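PDB 1WCV: chromosome-partitioning ATPase Soj from Thermus thermophilus, which hydrolyses ATP, binds double-stranded DNA cooperatively and only with ATP to form nucleoprotein filaments, and is probably involved in chromosome partitioning. Local coordinates for residues L131-Q142 and N166-T177; A28-V38 and P76-P84. One frame throughout, in Å; residues are numbered along the deposited sequence.

Contact 1 of 2, residues L131-Q142 and N166-T177; sequences LAAAEGVVVPVQ and NPRLRLLGILVT
Strands 136-142 and 170-177 are the two parallel strands of a beta-alpha-beta crossover, joined through helix 146-164, in the P-loop NTPase fold of this ParA-family ATPase. The ladder runs in register from G136-R170 to V137-L171, then slips by one residue at a beta bulge. There V137 O accepts from two successive amides, L172 N at 2.7 Å and G173 N at 3.2 Å. Regular pairing resumes with V139 N to G173 O and continues to T177.

V139, V141 and I174 share one face and meet helix 146-164. The side chains of L171 and V139 cross at about a right angle, with L171 CD1 3.7 Å from V139 CG2. L169 CD1 presses on V137 CG2 at 3.5 Å, a tight carbon pair. On the other face P140, L175 and T177 pack on T23 of helix 18-33; P140 also lies close to K20 and T177 to G19, both ATP-binding residues.

The turn before strand 170-177 is tied by one side-chain amide to L131 of helix 125-133 and to A134 in the loop that follows. The N166 side chain has CG anti to the backbone N (chi1 177°), and this carries ND2 to A134 O at 2.6 Å and to L131 O. Both acceptors lie in the amide plane, so the two bonds from ND2 hold the group in its rotation. N166 OD1 accepts from R168 N in an Asx turn. At the far end V141 O takes two bonds, T177 N nearly in line with the carbonyl and T177 OG1 from above its plane at 3.0 Å.

Contact 2 of 2, residues A28-V38 and P76-P84; sequences AAYLARLGKRV and PVDGFHLLP
Helix 28-33 and strand 80-83 run at 144°, and the chain leaving the helix reaches the strand where H81 N bonds V38 O at 2.9 Å. F80 fills the angle between them. Its CG sits between backbone N and carbonyl carbon (chi1 56°), which brings the ring against the helix. A28 CB lies over the ring centre, 4.0 Å from the centroid, in a CH-pi contact. A32 CB and V38 CB both pack on F80 CB, at 4.2 and 4.1 Å.

Nearer the surface R33 and D78 form a two-pronged salt bridge: NH2 meets the syn lone pair of OD2 at 2.7 Å, and NH1 approaches OD1 from above the carboxylate plane. NH1 also bonds A29 O. D78 OD1 has a second partner in T221. An alanine at D78 is likely to leave the R33 guanidinium without its counter-charge and T221 without this acceptor. One water joins K36 O, V38 N and G79 O. The helix ends in a Schellman motif at G35, and V77 to F80 form a type I' turn, characteristic of a tight beta hairpin, packed against helix 18-33, whose first turn carries the end of the P-loop.

Both contacts belong to the same mixed sheet, but to opposite flanks of it. Contact 1 is mostly buried and pairs two parallel strands at one edge; contact 2 is partly buried and sets the hairpin at the other edge against a helix. Their centres are about 19 Å apart, and they do not touch. Helix 18-33 connects them: T23, in its earlier part, packs under contact 1, while its last turns belong to contact 2. The chemistry follows the setting. Backbone bonds and aliphatic side chains dominate 131-142 with 166-177. In 28-38 with 76-84 a single backbone bond is joined by an aromatic ring, a salt bridge and a bridging water.

Contact 1 of 2, residues L131-Q142 and N166-T177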
loop_
_atom_site.group_PDB
_atom_site.type_symbol
_atom_site.label_atom_id
_atom_site.label_comp_id
_atom_site.label_asym_id
_atom_site.label_seq_id
_atom_site.Cartn_x
_atom_site.Cartn_y
_atom_site.Cartn_z
ATOM N N LEU A 131 11.902 -5.596 23.092
ATOM C CA LEU A 131 11.979 -6.757 22.223
ATOM C C LEU A 131 11.706 -8.062 22.955
ATOM O O LEU A 131 11.185 -9.011 22.373
ATOM C CB LEU A 131 13.350 -6.815 21.553
ATOM C CG LEU A 131 13.639 -5.654 20.603
ATOM C CD1 LEU A 131 14.984 -5.847 19.922
ATOM C CD2 LEU A 131 12.527 -5.575 19.575
ATOM N N ALA A 132 12.060 -8.107 24.234
ATOM C CA ALA A 132 11.853 -9.313 25.027
ATOM C C ALA A 132 10.405 -9.467 25.464
ATOM O O ALA A 132 9.975 -10.561 25.820
ATOM C CB ALA A 132 12.769 -9.301 26.250
ATOM N N ALA A 133 9.646 -8.376 25.412
ATOM C CA ALA A 133 8.246 -8.405 25.829
ATOM C C ALA A 133 7.242 -8.442 24.676
ATOM O O ALA A 133 6.092 -8.856 24.850
ATOM C CB ALA A 133 7.960 -7.203 26.711
ATOM N N ALA A 134 7.674 -8.018 23.498
ATOM C CA ALA A 134 6.789 -7.978 22.340
ATOM C C ALA A 134 6.653 -9.298 21.595
ATOM O O ALA A 134 7.458 -10.206 21.761
ATOM C CB ALA A 134 7.276 -6.904 21.371
ATOM N N GLU A 135 5.614 -9.400 20.770
ATOM C CA GLU A 135 5.417 -10.583 19.950
ATOM C C GLU A 135 5.665 -10.166 18.495
ATOM O O GLU A 135 6.115 -10.961 17.674
ATOM C CB GLU A 135 3.999 -11.132 20.098
ATOM C CG GLU A 135 3.678 -11.718 21.462
ATOM C CD GLU A 135 2.875 -10.773 22.328
ATOM O OE1 GLU A 135 1.875 -10.222 21.826
ATOM O OE2 GLU A 135 3.234 -10.586 23.509
ATOM N N GLY A 136 5.379 -8.902 18.192
ATOM C CA GLY A 136 5.580 -8.406 16.838
ATOM C C GLY A 136 6.413 -7.142 16.841
ATOM O O GLY A 136 6.401 -6.389 17.812
ATOM N N VAL A 137 7.150 -6.909 15.759
ATOM C CA VAL A 137 7.978 -5.714 15.655
ATOM C C VAL A 137 7.718 -4.979 14.349
ATOM O O VAL A 137 7.617 -5.604 13.295
ATOM C CB VAL A 137 9.492 -6.054 15.679
ATOM C CG1 VAL A 137 10.312 -4.775 15.631
ATOM C CG2 VAL A 137 9.836 -6.864 16.923
ATOM N N VAL A 138 7.588 -3.659 14.432
ATOM C CA VAL A 138 7.415 -2.824 13.248
ATOM C C VAL A 138 8.686 -1.988 13.235
ATOM O O VAL A 138 9.001 -1.313 14.219
ATOM C CB VAL A 138 6.192 -1.895 13.346
ATOM C CG1 VAL A 138 6.235 -0.854 12.221
ATOM C CG2 VAL A 138 4.913 -2.711 13.232
ATOM N N VAL A 139 9.423 -2.061 12.131
ATOM C CA VAL A 139 10.689 -1.346 11.980
ATOM C C VAL A 139 10.480 -0.168 11.042
ATOM O O VAL A 139 10.421 -0.346 9.830
ATOM C CB VAL A 139 11.768 -2.274 11.380
ATOM C CG1 VAL A 139 13.125 -1.548 11.335
ATOM C CG2 VAL A 139 11.870 -3.560 12.204
ATOM N N PRO A 140 10.340 1.049 11.599
ATOM C CA PRO A 140 10.133 2.254 10.790
ATOM C C PRO A 140 11.484 2.780 10.336
ATOM O O PRO A 140 12.357 3.053 11.156
ATOM C CB PRO A 140 9.435 3.216 11.759
ATOM C CG PRO A 140 8.943 2.307 12.902
ATOM C CD PRO A 140 10.072 1.337 13.015
ATOM N N VAL A 141 11.669 2.898 9.029
ATOM C CA VAL A 141 12.934 3.386 8.513
ATOM C C VAL A 141 12.673 4.511 7.535
ATOM O O VAL A 141 11.567 4.646 7.028
ATOM C CB VAL A 141 13.728 2.272 7.780
ATOM C CG1 VAL A 141 13.895 1.067 8.685
ATOM C CG2 VAL A 141 13.015 1.871 6.500
ATOM N N GLN A 142 13.684 5.338 7.301
ATOM C CA GLN A 142 13.541 6.420 6.343
ATOM C C GLN A 142 14.002 5.898 5.002
ATOM O O GLN A 142 14.809 4.971 4.934
ATOM C CB GLN A 142 14.378 7.631 6.748
ATOM C CG GLN A 142 13.844 8.374 7.957
ATOM C CD GLN A 142 14.585 9.678 8.193
ATOM O OE1 GLN A 142 14.614 10.553 7.326
ATOM N NE2 GLN A 142 15.194 9.811 9.368
ATOM N N ASN A 166 13.186 -14.467 23.752
ATOM C CA ASN A 166 11.756 -14.402 23.482
ATOM C C ASN A 166 11.361 -15.160 22.217
ATOM O O ASN A 166 11.341 -14.597 21.129
ATOM C CB ASN A 166 11.363 -12.924 23.372
ATOM C CG ASN A 166 9.913 -12.724 23.009
ATOM O OD1 ASN A 166 9.109 -13.644 23.099
ATOM N ND2 ASN A 166 9.569 -11.506 22.603
ATOM N N PRO A 167 11.026 -16.455 22.356
ATOM C CA PRO A 167 10.626 -17.346 21.261
ATOM C C PRO A 167 9.475 -16.847 20.391
ATOM O O PRO A 167 9.389 -17.197 19.218
ATOM C CB PRO A 167 10.256 -18.639 21.990
ATOM C CG PRO A 167 11.139 -18.606 23.194
ATOM C CD PRO A 167 11.024 -17.180 23.640
ATOM N N ARG A 168 8.586 -16.042 20.953
ATOM C CA ARG A 168 7.462 -15.572 20.153
ATOM C C ARG A 168 7.713 -14.275 19.388
ATOM O O ARG A 168 6.815 -13.750 18.739
ATOM C CB ARG A 168 6.195 -15.443 21.009
ATOM C CG ARG A 168 6.323 -14.592 22.248
ATOM C CD ARG A 168 6.809 -15.410 23.424
ATOM N NE ARG A 168 6.837 -14.623 24.652
ATOM C CZ ARG A 168 7.329 -15.060 25.806
ATOM N NH1 ARG A 168 7.313 -14.275 26.873
ATOM N NH2 ARG A 168 7.839 -16.280 25.889
ATOM N N LEU A 169 8.938 -13.774 19.442
ATOM C CA LEU A 169 9.276 -12.543 18.734
ATOM C C LEU A 169 9.327 -12.751 17.219
ATOM O O LEU A 169 10.011 -13.645 16.717
ATOM C CB LEU A 169 10.632 -12.010 19.208
ATOM C CG LEU A 169 11.037 -10.655 18.610
ATOM C CD1 LEU A 169 10.034 -9.587 19.041
ATOM C CD2 LEU A 169 12.439 -10.278 19.087
ATOM N N ARG A 170 8.600 -11.910 16.493
ATOM C CA ARG A 170 8.582 -11.987 15.043
ATOM C C ARG A 170 8.464 -10.597 14.438
ATOM O O ARG A 170 7.929 -9.669 15.046
ATOM C CB ARG A 170 7.409 -12.837 14.553
ATOM C CG ARG A 170 6.053 -12.332 15.014
ATOM C CD ARG A 170 4.936 -12.833 14.110
ATOM N NE ARG A 170 4.923 -14.287 13.961
ATOM C CZ ARG A 170 4.100 -14.945 13.149
ATOM N NH1 ARG A 170 3.218 -14.279 12.412
ATOM N NH2 ARG A 170 4.157 -16.267 13.070
ATOM N N LEU A 171 8.972 -10.462 13.226
ATOM C CA LEU A 171 8.899 -9.198 12.523
ATOM C C LEU A 171 7.495 -9.066 11.940
ATOM O O LEU A 171 7.041 -9.965 11.246
ATOM C CB LEU A 171 9.909 -9.197 11.388
ATOM C CG LEU A 171 9.860 -8.021 10.421
ATOM C CD1 LEU A 171 10.322 -6.756 11.141
ATOM C CD2 LEU A 171 10.755 -8.349 9.221
ATOM N N LEU A 172 6.797 -7.970 12.242
ATOM C CA LEU A 172 5.479 -7.770 11.658
ATOM C C LEU A 172 5.734 -7.146 10.291
ATOM O O LEU A 172 5.155 -7.561 9.282
ATOM C CB LEU A 172 4.619 -6.835 12.516
ATOM C CG LEU A 172 3.702 -7.469 13.567
ATOM C CD1 LEU A 172 2.814 -6.386 14.180
ATOM C CD2 LEU A 172 2.840 -8.548 12.930
ATOM N N GLY A 173 6.616 -6.151 10.253
ATOM C CA GLY A 173 6.935 -5.529 8.981
ATOM C C GLY A 173 7.879 -4.349 9.054
ATOM O O GLY A 173 8.068 -3.760 10.115
ATOM N N ILE A 174 8.488 -4.033 7.914
ATOM C CA ILE A 174 9.382 -2.896 7.787
ATOM C C ILE A 174 8.525 -1.794 7.168
ATOM O O ILE A 174 7.846 -2.022 6.166
ATOM C CB ILE A 174 10.543 -3.218 6.850
ATOM C CG1 ILE A 174 11.396 -4.339 7.457
ATOM C CG2 ILE A 174 11.385 -1.956 6.610
ATOM C CD1 ILE A 174 12.280 -5.028 6.451
ATOM N N LEU A 175 8.548 -0.611 7.775
ATOM C CA LEU A 175 7.757 0.519 7.292
ATOM C C LEU A 175 8.606 1.656 6.757
ATOM O O LEU A 175 9.444 2.196 7.468
ATOM C CB LEU A 175 6.880 1.075 8.419
ATOM C CG LEU A 175 6.049 2.331 8.101
ATOM C CD1 LEU A 175 4.993 2.022 7.035
ATOM C CD2 LEU A 175 5.370 2.817 9.389
ATOM N N VAL A 176 8.380 2.026 5.501
ATOM C CA VAL A 176 9.114 3.139 4.912
ATOM C C VAL A 176 8.396 4.426 5.326
ATOM O O VAL A 176 7.191 4.577 5.092
ATOM C CB VAL A 176 9.141 3.046 3.375
ATOM C CG1 VAL A 176 9.897 4.229 2.794
ATOM C CG2 VAL A 176 9.809 1.732 2.947
ATOM N N THR A 177 9.125 5.328 5.979
ATOM C CA THR A 177 8.557 6.599 6.417
ATOM C C THR A 177 9.359 7.732 5.798
ATOM O O THR A 177 10.414 7.511 5.191
ATOM C CB THR A 177 8.619 6.758 7.967
ATOM O OG1 THR A 177 9.986 6.865 8.383
ATOM C CG2 THR A 177 7.981 5.558 8.656
#

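Contact 2 of 2, residues A28-V38 and P76-P84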
loop_
_atom_site.group_PDB
_atom_site.type_symbol
_atom_site.label_atom_id
_atom_site.label_comp_id
_atom_site.label_asym_id
_atom_site.label_seq_id
_atom_site.Cartn_x
_atom_site.Cartn_y
_atom_site.Cartn_z
ATOM N N ALA A 28 -1.124 4.135 16.901
ATOM C CA ALA A 28 -1.960 4.010 18.082
ATOM C C ALA A 28 -3.270 4.759 17.885
ATOM O O ALA A 28 -4.334 4.266 18.245
ATOM C CB ALA A 28 -1.226 4.551 19.301
ATOM N N ALA A 29 -3.187 5.949 17.303
ATOM C CA ALA A 29 -4.371 6.773 17.081
ATOM C C ALA A 29 -5.375 6.099 16.165
ATOM O O ALA A 29 -6.585 6.141 16.415
ATOM C CB ALA A 29 -3.973 8.124 16.508
ATOM N N TYR A 30 -4.885 5.475 15.099
ATOM C CA TYR A 30 -5.789 4.818 14.175
ATOM C C TYR A 30 -6.224 3.426 14.586
ATOM O O TYR A 30 -7.307 2.988 14.212
ATOM C CB TYR A 30 -5.198 4.831 12.768
ATOM C CG TYR A 30 -5.288 6.215 12.167
ATOM C CD1 TYR A 30 -6.511 6.722 11.725
ATOM C CD2 TYR A 30 -4.176 7.044 12.109
ATOM C CE1 TYR A 30 -6.622 8.025 11.249
ATOM C CE2 TYR A 30 -4.272 8.351 11.635
ATOM C CZ TYR A 30 -5.503 8.835 11.207
ATOM O OH TYR A 30 -5.601 10.127 10.753
ATOM N N LEU A 31 -5.401 2.719 15.355
ATOM C CA LEU A 31 -5.816 1.398 15.808
ATOM C C LEU A 31 -6.961 1.635 16.805
ATOM O O LEU A 31 -7.893 0.840 16.904
ATOM C CB LEU A 31 -4.644 0.665 16.474
ATOM C CG LEU A 31 -3.565 0.113 15.527
ATOM C CD1 LEU A 31 -2.409 -0.445 16.350
ATOM C CD2 LEU A 31 -4.148 -0.972 14.628
ATOM N N ALA A 32 -6.889 2.746 17.532
ATOM C CA ALA A 32 -7.939 3.084 18.495
ATOM C C ALA A 32 -9.238 3.353 17.740
ATOM O O ALA A 32 -10.309 2.901 18.141
ATOM C CB ALA A 32 -7.553 4.313 19.285
ATOM N N ARG A 33 -9.135 4.096 16.645
ATOM C CA ARG A 33 -10.306 4.424 15.841
ATOM C C ARG A 33 -10.898 3.202 15.149
ATOM O O ARG A 33 -12.012 3.256 14.632
ATOM C CB ARG A 33 -9.955 5.518 14.828
ATOM C CG ARG A 33 -9.769 6.895 15.480
ATOM C CD ARG A 33 -9.244 7.934 14.497
ATOM N NE ARG A 33 -9.285 9.293 15.044
ATOM C CZ ARG A 33 -8.504 9.746 16.022
ATOM N NH1 ARG A 33 -7.595 8.954 16.585
ATOM N NH2 ARG A 33 -8.637 11.000 16.442
ATOM N N LEU A 34 -10.158 2.099 15.143
ATOM C CA LEU A 34 -10.649 0.864 14.546
ATOM C C LEU A 34 -11.443 0.099 15.599
ATOM O O LEU A 34 -11.927 -1.003 15.348
ATOM C CB LEU A 34 -9.492 -0.004 14.045
ATOM C CG LEU A 34 -8.855 0.410 12.719
ATOM C CD1 LEU A 34 -7.738 -0.564 12.358
ATOM C CD2 LEU A 34 -9.918 0.423 11.630
ATOM N N GLY A 35 -11.563 0.691 16.783
ATOM C CA GLY A 35 -12.306 0.059 17.858
ATOM C C GLY A 35 -11.483 -0.856 18.744
ATOM O O GLY A 35 -12.018 -1.782 19.355
ATOM N N LYS A 36 -10.182 -0.597 18.822
ATOM C CA LYS A 36 -9.291 -1.409 19.647
ATOM C C LYS A 36 -8.911 -0.671 20.927
ATOM O O LYS A 36 -8.712 0.543 20.904
ATOM C CB LYS A 36 -8.004 -1.722 18.877
ATOM C CG LYS A 36 -8.188 -2.389 17.523
ATOM C CD LYS A 36 -8.587 -3.845 17.650
ATOM C CE LYS A 36 -8.542 -4.527 16.292
ATOM N NZ LYS A 36 -8.851 -5.978 16.369
ATOM N N ARG A 37 -8.819 -1.397 22.041
ATOM C CA ARG A 37 -8.391 -0.791 23.300
ATOM C C ARG A 37 -6.879 -0.810 23.142
ATOM O O ARG A 37 -6.278 -1.879 23.072
ATOM C CB ARG A 37 -8.779 -1.650 24.503
ATOM C CG ARG A 37 -10.263 -1.926 24.650
ATOM C CD ARG A 37 -10.558 -2.482 26.032
ATOM N NE ARG A 37 -11.772 -3.291 26.051
ATOM C CZ ARG A 37 -11.879 -4.482 25.472
ATOM N NH1 ARG A 37 -13.020 -5.153 25.534
ATOM N NH2 ARG A 37 -10.840 -5.007 24.839
ATOM N N VAL A 38 -6.266 0.364 23.091
ATOM C CA VAL A 38 -4.831 0.442 22.869
ATOM C C VAL A 38 -4.022 1.173 23.924
ATOM O O VAL A 38 -4.409 2.236 24.405
ATOM C CB VAL A 38 -4.556 1.112 21.506
ATOM C CG1 VAL A 38 -3.057 1.273 21.276
ATOM C CG2 VAL A 38 -5.199 0.296 20.397
ATOM N N PRO A 76 -5.187 9.108 29.472
ATOM C CA PRO A 76 -6.042 8.970 28.290
ATOM C C PRO A 76 -5.722 10.056 27.266
ATOM O O PRO A 76 -5.601 11.233 27.605
ATOM C CB PRO A 76 -7.446 9.101 28.867
ATOM C CG PRO A 76 -7.240 10.102 29.968
ATOM C CD PRO A 76 -5.957 9.611 30.625
ATOM N N VAL A 77 -5.575 9.657 26.009
ATOM C CA VAL A 77 -5.268 10.610 24.957
ATOM C C VAL A 77 -5.756 10.115 23.602
ATOM O O VAL A 77 -5.575 8.946 23.250
ATOM C CB VAL A 77 -3.748 10.877 24.880
ATOM C CG1 VAL A 77 -3.004 9.577 24.610
ATOM C CG2 VAL A 77 -3.453 11.904 23.797
ATOM N N ASP A 78 -6.380 11.024 22.857
ATOM C CA ASP A 78 -6.915 10.754 21.525
ATOM C C ASP A 78 -7.514 9.363 21.338
ATOM O O ASP A 78 -7.245 8.696 20.336
ATOM C CB ASP A 78 -5.836 10.978 20.462
ATOM C CG ASP A 78 -6.405 10.988 19.050
ATOM O OD1 ASP A 78 -5.663 10.674 18.095
ATOM O OD2 ASP A 78 -7.600 11.319 18.898
ATOM N N GLY A 79 -8.317 8.923 22.296
ATOM C CA GLY A 79 -8.950 7.623 22.168
ATOM C C GLY A 79 -8.184 6.413 22.672
ATOM O O GLY A 79 -8.710 5.305 22.639
ATOM N N PHE A 80 -6.943 6.599 23.113
ATOM C CA PHE A 80 -6.181 5.472 23.647
ATOM C C PHE A 80 -5.504 5.836 24.962
ATOM O O PHE A 80 -5.698 6.932 25.482
ATOM C CB PHE A 80 -5.136 4.964 22.638
ATOM C CG PHE A 80 -4.170 6.013 22.158
ATOM C CD1 PHE A 80 -4.510 6.872 21.119
ATOM C CD2 PHE A 80 -2.902 6.123 22.729
ATOM C CE1 PHE A 80 -3.609 7.824 20.651
ATOM C CE2 PHE A 80 -1.990 7.072 22.270
ATOM C CZ PHE A 80 -2.340 7.925 21.229
ATOM N N HIS A 81 -4.724 4.911 25.509
ATOM C CA HIS A 81 -4.031 5.165 26.766
ATOM C C HIS A 81 -2.519 5.194 26.589
ATOM O O HIS A 81 -1.954 4.361 25.886
ATOM C CB HIS A 81 -4.402 4.100 27.803
ATOM C CG HIS A 81 -5.821 4.181 28.277
ATOM N ND1 HIS A 81 -6.366 3.262 29.147
ATOM C CD2 HIS A 81 -6.803 5.074 28.009
ATOM C CE1 HIS A 81 -7.624 3.586 29.394
ATOM N NE2 HIS A 81 -7.914 4.681 28.716
ATOM N N LEU A 82 -1.877 6.164 27.232
ATOM C CA LEU A 82 -0.426 6.319 27.178
ATOM C C LEU A 82 0.231 6.117 28.540
ATOM O O LEU A 82 -0.205 6.686 29.539
ATOM C CB LEU A 82 -0.055 7.717 26.681
ATOM C CG LEU A 82 1.416 8.109 26.893
ATOM C CD1 LEU A 82 2.290 7.490 25.792
ATOM C CD2 LEU A 82 1.553 9.618 26.891
ATOM N N LEU A 83 1.269 5.288 28.574
ATOM C CA LEU A 83 2.035 5.065 29.796
ATOM C C LEU A 83 3.266 5.909 29.477
ATOM O O LEU A 83 4.189 5.454 28.808
ATOM C CB LEU A 83 2.413 3.592 29.943
ATOM C CG LEU A 83 2.636 3.105 31.377
ATOM C CD1 LEU A 83 3.322 1.754 31.345
ATOM C CD2 LEU A 83 3.483 4.105 32.152
ATOM N N PRO A 84 3.272 7.170 29.929
ATOM C CA PRO A 84 4.357 8.123 29.701
ATOM C C PRO A 84 5.749 7.785 30.209
ATOM O O PRO A 84 5.941 6.893 31.036
ATOM C CB PRO A 84 3.815 9.404 30.328
ATOM C CG PRO A 84 3.024 8.890 31.465
ATOM C CD PRO A 84 2.271 7.741 30.849
HETATM O O HOH W 1 -7.785 2.694 22.579
#